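Local coordinates for variant surface glycoprotein MITAT 1.1 (Trypanosoma brucei brucei, PDB 5LY9), which forms, as the full-length GPI-anchored glycoprotein, the surface coat of the trypanosome, which evades the host immune response by expressing antigenically distinct variants, at residues K12-L17 against K212-Y217; T219-N222 against E226-L229. All coordinates share one frame; numbering follows the deposited sequence. Where two conformers were deposited one is given.

Contact 1. Residues K12-L17 against K212-Y217; sequences KPLCKL and KVLAGY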
loop_
_atom_site.group_PDB
_atom_site.type_symbol
_atom_site.label_atom_id
_atom_site.label_comp_id
_atom_site.label_asym_id
_atom_site.label_seq_id
_atom_site.Cartn_x
_atom_site.Cartn_y
_atom_site.Cartn_z
ATOM N N LYS A 12 1.971 15.435 -25.483
ATOM C CA LYS A 12 0.813 15.828 -24.641
ATOM C C LYS A 12 0.090 14.633 -24.016
ATOM O O LYS A 12 -0.220 14.678 -22.810
ATOM C CB LYS A 12 -0.121 16.759 -25.371
ATOM C CG LYS A 12 0.384 18.229 -25.296
ATOM C CD LYS A 12 -0.674 19.174 -25.954
ATOM C CE LYS A 12 -0.095 20.576 -25.949
ATOM N NZ LYS A 12 -1.065 21.560 -26.506
ATOM N N PRO A 13 -0.042 13.545 -24.766
ATOM C CA PRO A 13 -0.638 12.348 -24.120
ATOM C C PRO A 13 0.217 11.812 -22.959
ATOM O O PRO A 13 -0.341 11.222 -22.005
ATOM C CB PRO A 13 -0.736 11.343 -25.266
ATOM C CG PRO A 13 -0.924 12.189 -26.448
ATOM C CD PRO A 13 -0.069 13.422 -26.235
ATOM N N LEU A 14 1.538 11.945 -23.024
ATOM C CA LEU A 14 2.372 11.569 -21.922
ATOM C C LEU A 14 2.176 12.474 -20.727
ATOM O O LEU A 14 2.155 11.992 -19.596
ATOM C CB LEU A 14 3.880 11.516 -22.299
ATOM C CG LEU A 14 4.200 10.377 -23.312
ATOM C CD1 LEU A 14 5.551 10.634 -23.918
ATOM C CD2 LEU A 14 4.139 9.002 -22.677
ATOM N N CYS A 15 2.075 13.780 -20.964
ATOM C CA CYS A 15 1.712 14.741 -19.871
ATOM C C CYS A 15 0.357 14.392 -19.205
ATOM O O CYS A 15 0.219 14.384 -18.013
ATOM C CB CYS A 15 1.658 16.168 -20.348
ATOM S SG CYS A 15 3.281 16.828 -20.802
ATOM N N LYS A 16 -0.637 14.036 -20.011
ATOM C CA LYS A 16 -1.934 13.607 -19.484
ATOM C C LYS A 16 -1.784 12.359 -18.646
ATOM O O LYS A 16 -2.393 12.259 -17.581
ATOM C CB LYS A 16 -2.940 13.367 -20.639
ATOM C CG LYS A 16 -3.388 14.645 -21.332
ATOM C CD LYS A 16 -4.107 14.314 -22.649
ATOM C CE LYS A 16 -5.446 13.740 -22.552
ATOM N NZ LYS A 16 -6.203 13.657 -23.868
ATOM N N LEU A 17 -0.993 11.418 -19.111
ATOM C CA LEU A 17 -0.821 10.165 -18.377
ATOM C C LEU A 17 -0.104 10.412 -17.079
ATOM O O LEU A 17 -0.549 9.887 -16.043
ATOM C CB LEU A 17 -0.095 9.143 -19.224
ATOM C CG LEU A 17 0.260 7.782 -18.594
ATOM C CD1 LEU A 17 -1.019 7.052 -18.137
ATOM C CD2 LEU A 17 1.094 6.890 -19.531
ATOM N N LYS A 212 15.877 1.771 -26.458
ATOM C CA LYS A 212 14.533 1.779 -25.941
ATOM C C LYS A 212 14.497 2.717 -24.768
ATOM O O LYS A 212 15.238 2.529 -23.763
ATOM C CB LYS A 212 14.132 0.368 -25.497
ATOM C CG LYS A 212 14.377 -0.708 -26.517
ATOM C CD LYS A 212 13.617 -0.424 -27.803
ATOM C CE LYS A 212 12.357 -1.268 -27.901
ATOM N NZ LYS A 212 11.754 -1.529 -26.533
ATOM N N VAL A 213 13.624 3.715 -24.841
ATOM C CA VAL A 213 13.500 4.740 -23.792
ATOM C C VAL A 213 12.021 4.852 -23.404
ATOM O O VAL A 213 11.171 4.149 -23.949
ATOM C CB VAL A 213 14.121 6.070 -24.209
ATOM C CG1 VAL A 213 15.609 5.889 -24.501
ATOM C CG2 VAL A 213 13.387 6.695 -25.396
ATOM N N LEU A 214 11.715 5.721 -22.450
ATOM C CA LEU A 214 10.358 5.843 -21.911
ATOM C C LEU A 214 9.875 4.454 -21.474
ATOM O O LEU A 214 8.738 4.013 -21.840
ATOM C CB LEU A 214 9.405 6.532 -22.888
ATOM C CG LEU A 214 9.511 8.072 -22.894
ATOM C CD1 LEU A 214 9.020 8.673 -24.178
ATOM C CD2 LEU A 214 8.804 8.717 -21.707
ATOM N N ALA A 215 10.752 3.722 -20.772
ATOM C CA ALA A 215 10.442 2.351 -20.289
ATOM C C ALA A 215 9.895 1.419 -21.373
ATOM O O ALA A 215 9.041 0.572 -21.152
ATOM C CB ALA A 215 9.500 2.453 -19.097
ATOM N N GLY A 216 10.462 1.539 -22.563
ATOM C CA GLY A 216 10.127 0.659 -23.675
ATOM C C GLY A 216 9.118 1.203 -24.676
ATOM O O GLY A 216 8.860 0.580 -25.692
ATOM N N TYR A 217 8.489 2.324 -24.407
ATOM C CA TYR A 217 7.500 2.858 -25.310
ATOM C C TYR A 217 8.119 3.377 -26.592
ATOM O O TYR A 217 7.556 3.181 -27.709
ATOM C CB TYR A 217 6.738 4.006 -24.602
ATOM C CG TYR A 217 5.819 4.824 -25.415
ATOM C CD1 TYR A 217 4.883 4.243 -26.266
ATOM C CD2 TYR A 217 5.813 6.183 -25.292
ATOM C CE1 TYR A 217 4.022 5.037 -27.010
ATOM C CE2 TYR A 217 4.965 6.978 -26.028
ATOM C CZ TYR A 217 4.011 6.429 -26.840
ATOM O OH TYR A 217 3.158 7.221 -27.606
#
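Leu14 reaches out from helix 8-21 and spreads its two methyls over two partners almost 200 residues further along the chain. Its CD1 meets Leu214 CD1 tip to tip at 4.0 Å, while its CD2 approaches the Tyr217 ring obliquely, 4.0 Å from Tyr217 CE2 and 4.2 Å from Tyr217 CD2. Nothing polar is exchanged; the three buried side chains meet by van der Waals packing alone. On the loop after strand 211-213, the Tyr217 N to Leu214 O hydrogen bond (3.1 Å) ties together the two residues that receive Leu14. With CG anti to the backbone N (chi1 171°), the Tyr217 ring comes up to Leu14, and its hydroxyl is hydrogen-bonded to the carbonyl of Gln171. Trp246 of helix 244-254 packs on Leu14, meets the Tyr217 ring and donates its NE1 to Leu214 O; Leu109 and Phe108 of helix 62-114 close in on Leu14 and Leu214 respectively. Cys15 forms a disulfide with Cys145, and Glu107 of the second subunit accepts a hydrogen bond from Leu214 N. This is hydrophobic core packing in the N-terminal part of an A-type VSG, where helix 8-21 and the segment after strand 211-213 meet beside helix 62-114.

Contact 2. Residues T219-N222 against E226-L229; sequences TIPN and EATL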
loop_
_atom_site.group_PDB
_atom_site.type_symbol
_atom_site.label_atom_id
_atom_site.label_comp_id
_atom_site.label_asym_id
_atom_site.label_seq_id
_atom_site.Cartn_x
_atom_site.Cartn_y
_atom_site.Cartn_z
ATOM N N THR A 219 11.340 3.908 -29.287
ATOM C CA THR A 219 12.600 3.389 -29.856
ATOM C C THR A 219 13.316 4.548 -30.559
ATOM O O THR A 219 12.710 5.171 -31.403
ATOM C CB THR A 219 12.326 2.257 -30.885
ATOM O OG1 THR A 219 11.569 1.235 -30.277
ATOM C CG2 THR A 219 13.707 1.642 -31.447
ATOM N N ILE A 220 14.588 4.810 -30.208
ATOM C CA ILE A 220 15.443 5.744 -30.863
ATOM C C ILE A 220 16.265 4.928 -31.906
ATOM O O ILE A 220 16.923 3.961 -31.564
ATOM C CB ILE A 220 16.361 6.395 -29.873
ATOM C CG1 ILE A 220 15.506 7.224 -28.906
ATOM C CG2 ILE A 220 17.405 7.253 -30.600
ATOM C CD1 ILE A 220 16.244 7.988 -27.787
ATOM N N PRO A 221 16.141 5.285 -33.169
ATOM C CA PRO A 221 16.753 4.514 -34.241
ATOM C C PRO A 221 18.257 4.681 -34.280
ATOM O O PRO A 221 18.798 5.653 -33.740
ATOM C CB PRO A 221 16.137 5.123 -35.477
ATOM C CG PRO A 221 15.926 6.560 -35.140
ATOM C CD PRO A 221 15.502 6.503 -33.660
ATOM N N ASN A 222 18.947 3.692 -34.862
ATOM C CA ASN A 222 20.378 3.924 -35.223
ATOM C C ASN A 222 20.533 4.020 -36.744
ATOM O O ASN A 222 21.608 3.700 -37.260
ATOM C CB ASN A 222 21.320 2.880 -34.609
ATOM C CG ASN A 222 21.063 1.459 -35.109
ATOM O OD1 ASN A 222 20.147 1.220 -35.838
ATOM N ND2 ASN A 222 21.887 0.504 -34.675
ATOM N N GLU A 226 12.821 8.430 -38.141
ATOM C CA GLU A 226 12.152 8.961 -36.949
ATOM C C GLU A 226 12.105 7.898 -35.857
ATOM O O GLU A 226 12.182 6.694 -36.115
ATOM C CB GLU A 226 10.744 9.397 -37.329
ATOM C CG GLU A 226 10.793 10.643 -38.219
ATOM C CD GLU A 226 9.547 10.836 -39.084
ATOM O OE1 GLU A 226 8.474 10.201 -38.822
ATOM O OE2 GLU A 226 9.644 11.717 -39.986
ATOM N N ALA A 227 12.020 8.365 -34.640
ATOM C CA ALA A 227 11.743 7.467 -33.515
ATOM C C ALA A 227 10.445 6.702 -33.723
ATOM O O ALA A 227 9.553 7.176 -34.439
ATOM C CB ALA A 227 11.630 8.276 -32.246
ATOM N N THR A 228 10.307 5.522 -33.056
ATOM C CA THR A 228 9.114 4.731 -33.161
ATOM C C THR A 228 8.403 4.775 -31.815
ATOM O O THR A 228 9.060 4.696 -30.762
ATOM C CB THR A 228 9.449 3.261 -33.448
ATOM O OG1 THR A 228 10.154 3.152 -34.667
ATOM C CG2 THR A 228 8.187 2.411 -33.469
ATOM N N LEU A 229 7.076 4.845 -31.847
ATOM C CA LEU A 229 6.270 4.836 -30.636
ATOM C C LEU A 229 5.419 3.574 -30.737
ATOM O O LEU A 229 4.732 3.345 -31.708
ATOM C CB LEU A 229 5.379 6.090 -30.530
ATOM C CG LEU A 229 6.091 7.435 -30.568
ATOM C CD1 LEU A 229 5.040 8.536 -30.502
ATOM C CD2 LEU A 229 7.070 7.571 -29.423
HETATM O O HOH W 1 8.996 1.686 -29.650
#
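Thr219 and Thr228 share the same first torsion (chi1 -56° and -60°), each with CG2 anti to the backbone N and OG1 beside it, and their CB atoms face each other at 4.0 Å. They form an antiparallel hydrogen-bonded pair in the beta hairpin of strands 218-220 and 228-229. Two backbone bonds make the ring: Thr219 N to Thr228 O at 2.8 Å, nearly straight at 169°, and Thr228 N to Thr219 O at 2.9 Å. Both donors lie in the plane of the carbonyl they approach. Toward the turn, packing replaces the ladder. Pro221 brings CD to 3.9 Å from Ala227 CA, and its CG comes equally near the carbonyl oxygen of Glu226. Ala227 CB, meanwhile, sits beside the carbonyl oxygen of Thr219. The Glu226 side chain starts off away from 219-222, and its OE2 accepts hydrogen bonds from the N-terminal amine of Ala1 and from Asn179 N, so this end of the hairpin is fastened to the chain's own start. Thr228 O has a second donor besides Thr219 N: water 1 gives it a hydrogen bond at 3.2 Å and is also hydrogen-bonded to Thr219 OG1 at 2.7 Å.

Contact 1 and contact 2 follow one another along the chain, and their centres lie about 13 Å apart on the same side of the molecule's centre. One four-stranded antiparallel sheet joins them: strand 211-213, which leads into the loop of contact 1, is the neighbour of strand 218-220, the first arm of the hairpin in contact 2. Side chains also touch directly. Val213 CG2 packs 3.9 Å from Ile220 CD1, and Tyr217 OH lies 3.7 Å from Leu229 CD1, so the tyrosine that receives Leu14 also borders the hairpin. Contact 1 sets the segment that connects strands 211-213 and 218-220 against helix 8-21, whereas contact 2 pairs the sheet's two inner strands.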